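Local coordinates for protein prophenoloxidase b (Marsupenaeus japonicus, PDB 3WKY) that probably hydroxylates monophenols and oxidises o-diphenols at a type 3 dicopper site once its precursor form has been activated, at residues Arg215-Arg218 and Gly219-Phe222; Ser291-Val294 and Ser295-Glu298; Tyr353-Ile356 and His357-Gly360; Met381-Val384 and Glu385-Val388. All blocks are in the same frame, centred on the assembly; numbering follows the deposited sequence.

Contact 1 (Arg215-Arg218 and Gly219-Phe222); sequences RDRR and GELF
E220 OE1 takes two N-H groups from R217: a short, fairly straight salt bridge from NE (2.8 Å, 162° at the hydrogen) and a weak bond from NH2 at 3.2 Å. NH2 also reaches E220 OE2 weakly, so the guanidinium offers its NE-NH2 edge to the carboxylate. The fit is not coplanar. OE1 lies in the guanidinium plane, but NE meets it from above the carboxylate plane, and the two planes are 36° apart. The bend at chi3 of R217 (66°) brings that edge round beside the extended E220 side chain, both chains pointing the same way. R217 NH1 also donates to D628 O and NH2 to W630 O, both in a loop, while M632 N binds E220 OE2. The pair sits at the N-terminus of helix 218-239, with R217 in the N-cap position and its backbone O accepting from L221 N at 2.9 Å. One residue on, R218 O receives F222 N, also at 2.9 Å. The R218 side chain leads off to E343 and E340 of helix 334-343. F222 extends to the dicopper pocket, about 4 Å from the cluster, and its carbonyl is hydrogen-bonded to ND1 of the pocket residue H226.

Contact 2 (Ser291-Val294 and Ser295-Glu298); sequences SNYV and SQLE
Helix 294-310 starts here, at a face where two subunits meet, with Y293 in the N-cap position. Q296, three residues further on, reaches back along the turn, and its OE1 accepts two hydrogen bonds. One comes from the backbone N of Y293 at 3.0 Å, the other from N292 ND2 at 2.9 Å. The two donors approach from opposite faces of the Q296 amide: ND2 stands above the carbonyl plane, with the N292 and Q296 amides inclined by 33°. Q296 can reach back because CG is anti to its backbone N (chi1 -179°) and the chain stays extended beyond. The other end of this amide is held as well, since NE2 donates to a water that in turn donates to S291 O. Two gripped atoms thus fix the rotation of the group. In the backbone, L297 N binds Y293 O at 3.1 Å and E298 N binds V294 O at 2.9 Å. E298 CG lies against V294 O at 3.3 Å while its carboxylate turns to R252. Across the interface, the Y293 ring stacks on Y293 of the second subunit, and S295 OG bonds D282 of that subunit. OD1 of D282 in the same chain accepts from V294 N. The bond from Y293 N to Q296 OE1 is the reverse half of a capping box; Y293 does not make the other, from side chain to Q296 N.

Contact 3 (Tyr353-Ile356 and His357-Gly360); sequences YGNI and HNLG. With CUO (Cu2-o2 cluster), chain J.
N355 and N358 set their amides almost perpendicular, 83° apart, at the first turn of helix 356-365. ND2 of N358 gives OD1 of N355 a weak, bent bond (3.2 Å), and N358 CB also rests against that oxygen at 3.4 Å. Although N355 holds the N-cap position, its side chain makes no capping bond. With CG opposite the backbone N (chi1 -171°), its amide swings out to A344 N, the stronger partner of OD1. L359, one residue on from N358, crosses N355 at about a right angle: its CB lies 3.4 Å from N355 O, and its CD1 is 4.0 Å from N355 CB. The backbone bonds are regular, L359 N to N355 O at 3.2 Å and G360 N to I356 O at 3.0 Å. I356 points out of the turn at CB and packs on W300, L342 and F399. H357 also points outward from the turn. A chi1 of 152° carries its ring to the dicopper cluster, where H357 NE2 binds copper CU2 at 2.1 Å; H361 and H397 supply that ion's other two protein nitrogens. ND1 is hydrogen-bonded to E343 O. Held at both nitrogens, the imidazole has little freedom to rotate, and the carbonyl at ND1 would probably increase the electron donation of NE2 to the copper.

Contact 4 (Met381-Val384 and Glu385-Val388); sequences MGAV and ETAV
Two backbone amides converge on A383 O: A387 N, at 2.9 Å and nearly along the C=O axis, and T386 N, at 3.2 Å and well above the carbonyl plane. The A383 methyl touches two polar side chains, T386 OG1 at 3.4 Å and E385 OE1 at 3.6 Å. The A387 methyl points back at 381-384 and meets both A383 O and M381, its CB 3.8 Å from M381 CA and 4.0 Å from M381 SD. V384 and E385 have the backbone angles of a type I turn, closed by the T386 N to A383 O bond and followed by the wider A387 N closure. This turn lies in the loop between helices 356-365 and 391-409. E385 doubles back over it (chi1 72°, chi2 -78°), so that a water can donate to OE1 and accept from V384 N. The other carboxylate oxygen, OE2, pairs with R141. T386 OG1 is bound to V380 O. A second water donates to V384 O at 2.7 Å and accepts from V388 N, tying down the next peptide. V384 O is also hydrogen-bonded to ND1 of H199, as M381 O is to ND1 of H361; both histidines belong to the dicopper pocket.

Three of the four contacts close in on the dicopper cluster. Contact 3 supplies a ligand, H357, and contact 1 meets it directly: the F222 and H357 rings are edge-to-face, with F222 CZ 3.7 Å from H357 ND1. Contact 4 comes within about 5 Å of contact 3 at the nearest atoms without touching it; the A387 side chain is about 5 Å from the cluster. Contact 2 is further out, with the side chain of L297 about 12 Å from the cluster, but it packs on contact 3, where N292 OD1 lies 3.4 Å from L359 CD2. Its helix start thus touches both the second subunit and helix 356-365. Contacts 1 and 2 stay about 13 Å apart at their nearest atoms.

Contact 1 (Arg215-Arg218 and Gly219-Phe222)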
# COMPACT_ATOMS: atom_id res chain seq x y z
N ARG A 215 5.46 18.74 -45.45
CA ARG A 215 4.18 18.04 -45.39
C ARG A 215 3.07 19.05 -45.08
O ARG A 215 3.32 20.12 -44.53
CB ARG A 215 4.20 16.91 -44.35
CG ARG A 215 5.16 15.76 -44.67
CD ARG A 215 4.77 14.99 -45.94
NE ARG A 215 5.68 13.87 -46.18
CZ ARG A 215 6.86 13.99 -46.77
NH1 ARG A 215 7.28 15.18 -47.19
NH2 ARG A 215 7.63 12.92 -46.95
N ASP A 216 1.84 18.71 -45.46
CA ASP A 216 0.71 19.55 -45.14
C ASP A 216 -0.07 18.85 -44.04
O ASP A 216 -0.46 17.69 -44.21
CB ASP A 216 -0.17 19.71 -46.40
CG ASP A 216 -1.37 20.63 -46.19
OD1 ASP A 216 -1.21 21.70 -45.57
OD2 ASP A 216 -2.47 20.30 -46.68
N ARG A 217 -0.28 19.53 -42.91
CA ARG A 217 -1.15 19.01 -41.83
C ARG A 217 -0.68 17.65 -41.32
O ARG A 217 -1.49 16.75 -41.07
CB ARG A 217 -2.61 18.98 -42.30
CG ARG A 217 -3.12 20.38 -42.63
CD ARG A 217 -4.36 20.38 -43.53
NE ARG A 217 -5.52 19.79 -42.86
CZ ARG A 217 -6.72 19.67 -43.42
NH1 ARG A 217 -6.95 20.10 -44.66
NH2 ARG A 217 -7.71 19.10 -42.73
N ARG A 218 0.64 17.50 -41.17
CA ARG A 218 1.22 16.22 -40.78
C ARG A 218 0.84 15.83 -39.35
O ARG A 218 0.66 14.65 -39.04
CB ARG A 218 2.75 16.25 -40.90
CG ARG A 218 3.41 14.85 -40.98
CD ARG A 218 4.89 14.91 -40.61
NE ARG A 218 5.00 15.42 -39.24
CZ ARG A 218 4.79 14.68 -38.15
NH1 ARG A 218 4.54 13.38 -38.27
NH2 ARG A 218 4.87 15.24 -36.96
N GLY A 219 0.76 16.83 -38.48
CA GLY A 219 0.34 16.60 -37.10
C GLY A 219 -1.09 16.13 -37.03
O GLY A 219 -1.45 15.26 -36.24
N GLU A 220 -1.94 16.71 -37.88
CA GLU A 220 -3.32 16.27 -37.95
C GLU A 220 -3.41 14.85 -38.52
O GLU A 220 -4.24 14.04 -38.08
CB GLU A 220 -4.16 17.26 -38.78
CG GLU A 220 -5.59 16.83 -38.93
CD GLU A 220 -6.39 17.84 -39.71
OE1 GLU A 220 -5.76 18.80 -40.21
OE2 GLU A 220 -7.64 17.69 -39.79
N LEU A 221 -2.57 14.54 -39.50
CA LEU A 221 -2.56 13.21 -40.08
C LEU A 221 -2.08 12.18 -39.07
O LEU A 221 -2.56 11.04 -39.06
CB LEU A 221 -1.68 13.16 -41.33
CG LEU A 221 -1.87 11.97 -42.27
CD1 LEU A 221 -3.21 12.05 -43.03
CD2 LEU A 221 -0.71 11.88 -43.26
N PHE A 222 -1.12 12.57 -38.23
CA PHE A 222 -0.69 11.71 -37.12
C PHE A 222 -1.90 11.34 -36.26
O PHE A 222 -2.18 10.16 -36.03
CB PHE A 222 0.38 12.41 -36.29
CG PHE A 222 0.73 11.67 -35.03
CD1 PHE A 222 1.45 10.50 -35.08
CD2 PHE A 222 0.32 12.15 -33.79
CE1 PHE A 222 1.77 9.80 -33.92
CE2 PHE A 222 0.65 11.46 -32.61
CZ PHE A 222 1.37 10.29 -32.68

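Contact 2 (Ser291-Val294 and Ser295-Glu298)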
# COMPACT_ATOMS: atom_id res chain seq x y z
N SER A 291 18.87 11.19 -20.12
CA SER A 291 17.71 10.54 -19.50
C SER A 291 16.41 11.32 -19.62
O SER A 291 16.41 12.53 -19.93
CB SER A 291 18.01 10.28 -18.03
OG SER A 291 19.17 9.50 -17.94
N ASN A 292 15.29 10.63 -19.40
CA ASN A 292 13.98 11.27 -19.33
C ASN A 292 13.18 10.67 -18.17
O ASN A 292 13.49 9.55 -17.74
CB ASN A 292 13.20 11.15 -20.65
CG ASN A 292 13.76 12.05 -21.73
OD1 ASN A 292 14.49 11.60 -22.61
ND2 ASN A 292 13.44 13.35 -21.66
N TYR A 293 12.20 11.41 -17.67
CA TYR A 293 11.57 11.04 -16.39
C TYR A 293 10.05 11.06 -16.47
O TYR A 293 9.49 11.83 -17.22
CB TYR A 293 12.06 11.98 -15.29
CG TYR A 293 13.57 11.96 -15.20
CD1 TYR A 293 14.37 12.73 -16.04
CD2 TYR A 293 14.20 11.11 -14.30
CE1 TYR A 293 15.78 12.67 -15.96
CE2 TYR A 293 15.59 11.04 -14.21
CZ TYR A 293 16.37 11.82 -15.04
OH TYR A 293 17.75 11.73 -14.94
N VAL A 294 9.39 10.19 -15.69
CA VAL A 294 7.93 10.10 -15.76
C VAL A 294 7.28 11.44 -15.41
O VAL A 294 6.37 11.90 -16.10
CB VAL A 294 7.38 8.97 -14.83
CG1 VAL A 294 5.84 8.97 -14.82
CG2 VAL A 294 7.91 7.60 -15.25
N SER A 295 7.78 12.11 -14.37
CA SER A 295 7.13 13.36 -13.97
C SER A 295 7.42 14.49 -14.95
O SER A 295 6.69 15.47 -15.01
CB SER A 295 7.54 13.77 -12.56
OG SER A 295 8.88 14.19 -12.55
N GLN A 296 8.50 14.35 -15.71
CA GLN A 296 8.80 15.26 -16.81
C GLN A 296 7.72 15.14 -17.90
O GLN A 296 7.12 16.14 -18.31
CB GLN A 296 10.19 14.91 -17.37
CG GLN A 296 10.67 15.79 -18.52
CD GLN A 296 11.98 15.26 -19.08
OE1 GLN A 296 12.19 14.05 -19.15
NE2 GLN A 296 12.88 16.17 -19.47
N LEU A 297 7.46 13.91 -18.34
CA LEU A 297 6.37 13.66 -19.30
C LEU A 297 5.03 14.13 -18.74
O LEU A 297 4.18 14.65 -19.48
CB LEU A 297 6.29 12.18 -19.70
CG LEU A 297 7.18 11.71 -20.85
CD1 LEU A 297 8.67 11.87 -20.49
CD2 LEU A 297 6.88 10.25 -21.23
N GLU A 298 4.82 13.93 -17.45
CA GLU A 298 3.58 14.39 -16.81
C GLU A 298 3.43 15.89 -16.85
O GLU A 298 2.33 16.41 -17.06
CB GLU A 298 3.49 13.88 -15.37
CG GLU A 298 3.24 12.39 -15.33
CD GLU A 298 3.31 11.81 -13.93
OE1 GLU A 298 3.96 12.44 -13.06
OE2 GLU A 298 2.75 10.72 -13.73
O HOH W 1 15.62 15.21 -19.69

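Contact 3 (Tyr353-Ile356 and His357-Gly360)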
# COMPACT_ATOMS: atom_id res chain seq x y z
N TYR A 353 6.22 21.85 -24.18
CA TYR A 353 5.29 20.74 -24.47
C TYR A 353 5.99 19.39 -24.66
O TYR A 353 5.34 18.34 -24.64
CB TYR A 353 4.36 21.06 -25.67
CG TYR A 353 3.60 22.33 -25.45
CD1 TYR A 353 2.62 22.42 -24.46
CD2 TYR A 353 3.88 23.48 -26.20
CE1 TYR A 353 1.93 23.60 -24.23
CE2 TYR A 353 3.19 24.66 -25.98
CZ TYR A 353 2.22 24.72 -24.99
OH TYR A 353 1.54 25.89 -24.77
N GLY A 354 7.30 19.43 -24.88
CA GLY A 354 8.11 18.22 -24.86
C GLY A 354 7.99 17.29 -26.06
O GLY A 354 7.87 17.73 -27.22
N ASN A 355 8.01 15.99 -25.78
CA ASN A 355 8.09 14.96 -26.80
C ASN A 355 7.36 13.73 -26.24
O ASN A 355 7.94 12.63 -26.17
CB ASN A 355 9.57 14.64 -27.09
CG ASN A 355 9.75 13.72 -28.30
OD1 ASN A 355 8.89 13.64 -29.17
ND2 ASN A 355 10.90 13.01 -28.35
N ILE A 356 6.11 13.92 -25.85
CA ILE A 356 5.39 12.92 -25.06
C ILE A 356 5.21 11.59 -25.76
O ILE A 356 5.56 10.54 -25.23
CB ILE A 356 3.99 13.43 -24.63
CG1 ILE A 356 4.13 14.59 -23.64
CG2 ILE A 356 3.17 12.28 -24.01
CD1 ILE A 356 2.83 15.44 -23.54
N HIS A 357 4.63 11.61 -26.95
CA HIS A 357 4.29 10.35 -27.58
C HIS A 357 5.51 9.51 -27.96
O HIS A 357 5.53 8.29 -27.72
CB HIS A 357 3.38 10.57 -28.80
CG HIS A 357 3.52 9.49 -29.82
ND1 HIS A 357 4.45 9.56 -30.84
CD2 HIS A 357 2.89 8.30 -29.96
CE1 HIS A 357 4.38 8.46 -31.57
NE2 HIS A 357 3.44 7.69 -31.06
N ASN A 358 6.54 10.13 -28.54
CA ASN A 358 7.73 9.38 -28.94
C ASN A 358 8.44 8.79 -27.73
O ASN A 358 8.83 7.61 -27.73
CB ASN A 358 8.72 10.26 -29.73
CG ASN A 358 8.21 10.59 -31.13
OD1 ASN A 358 7.39 9.86 -31.69
ND2 ASN A 358 8.70 11.69 -31.70
N LEU A 359 8.63 9.60 -26.70
CA LEU A 359 9.36 9.11 -25.53
C LEU A 359 8.57 8.02 -24.82
O LEU A 359 9.15 7.08 -24.29
CB LEU A 359 9.73 10.25 -24.58
CG LEU A 359 11.05 10.92 -24.98
CD1 LEU A 359 11.22 12.26 -24.29
CD2 LEU A 359 12.24 10.00 -24.66
N GLY A 360 7.25 8.13 -24.86
CA GLY A 360 6.39 7.11 -24.26
C GLY A 360 6.65 5.75 -24.87
O GLY A 360 6.65 4.75 -24.16
CU1 CUO J . 2.49 5.18 -35.03
CU2 CUO J . 3.02 5.63 -31.50
O1 CUO J . 3.32 6.01 -33.42
O2 CUO J . 3.55 4.38 -33.21

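Contact 4 (Met381-Val384 and Glu385-Val388)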
# COMPACT_ATOMS: atom_id res chain seq x y z
N MET A 381 8.00 -1.97 -28.74
CA MET A 381 7.44 -0.61 -28.77
C MET A 381 8.45 0.42 -29.27
O MET A 381 8.07 1.53 -29.65
CB MET A 381 6.91 -0.18 -27.39
CG MET A 381 5.52 -0.73 -27.10
SD MET A 381 4.25 0.04 -28.14
CE MET A 381 4.07 1.64 -27.36
N GLY A 382 9.73 0.05 -29.27
CA GLY A 382 10.79 0.94 -29.72
C GLY A 382 10.96 1.06 -31.24
O GLY A 382 11.78 1.85 -31.70
N ALA A 383 10.20 0.29 -32.03
CA ALA A 383 10.41 0.27 -33.49
C ALA A 383 9.09 0.33 -34.24
O ALA A 383 8.15 -0.36 -33.85
CB ALA A 383 11.18 -0.98 -33.88
N VAL A 384 9.02 1.10 -35.33
CA VAL A 384 7.73 1.29 -36.00
C VAL A 384 7.22 0.04 -36.70
O VAL A 384 6.01 -0.12 -36.87
CB VAL A 384 7.72 2.49 -36.99
CG1 VAL A 384 7.77 3.81 -36.22
CG2 VAL A 384 8.88 2.41 -37.97
N GLU A 385 8.12 -0.83 -37.13
CA GLU A 385 7.68 -2.01 -37.85
C GLU A 385 7.23 -3.13 -36.92
O GLU A 385 6.70 -4.14 -37.38
CB GLU A 385 8.74 -2.50 -38.85
CG GLU A 385 9.99 -3.15 -38.23
CD GLU A 385 11.00 -2.17 -37.67
OE1 GLU A 385 10.70 -0.96 -37.49
OE2 GLU A 385 12.13 -2.61 -37.39
N THR A 386 7.43 -2.95 -35.60
CA THR A 386 7.04 -3.98 -34.64
C THR A 386 6.08 -3.53 -33.51
O THR A 386 5.49 -4.37 -32.84
CB THR A 386 8.27 -4.61 -33.93
OG1 THR A 386 9.05 -3.57 -33.31
CG2 THR A 386 9.15 -5.39 -34.93
N ALA A 387 5.95 -2.22 -33.29
CA ALA A 387 5.25 -1.72 -32.10
C ALA A 387 3.78 -2.12 -32.03
O ALA A 387 3.26 -2.40 -30.94
CB ALA A 387 5.40 -0.20 -31.97
N VAL A 388 3.10 -2.17 -33.18
CA VAL A 388 1.67 -2.51 -33.22
C VAL A 388 1.37 -3.92 -32.65
O VAL A 388 0.28 -4.17 -32.14
CB VAL A 388 1.11 -2.33 -34.65
CG1 VAL A 388 -0.33 -2.83 -34.78
CG2 VAL A 388 1.18 -0.85 -35.03
O HOH W 2 4.10 -1.85 -35.98
O HOH W 3 11.69 1.36 -36.41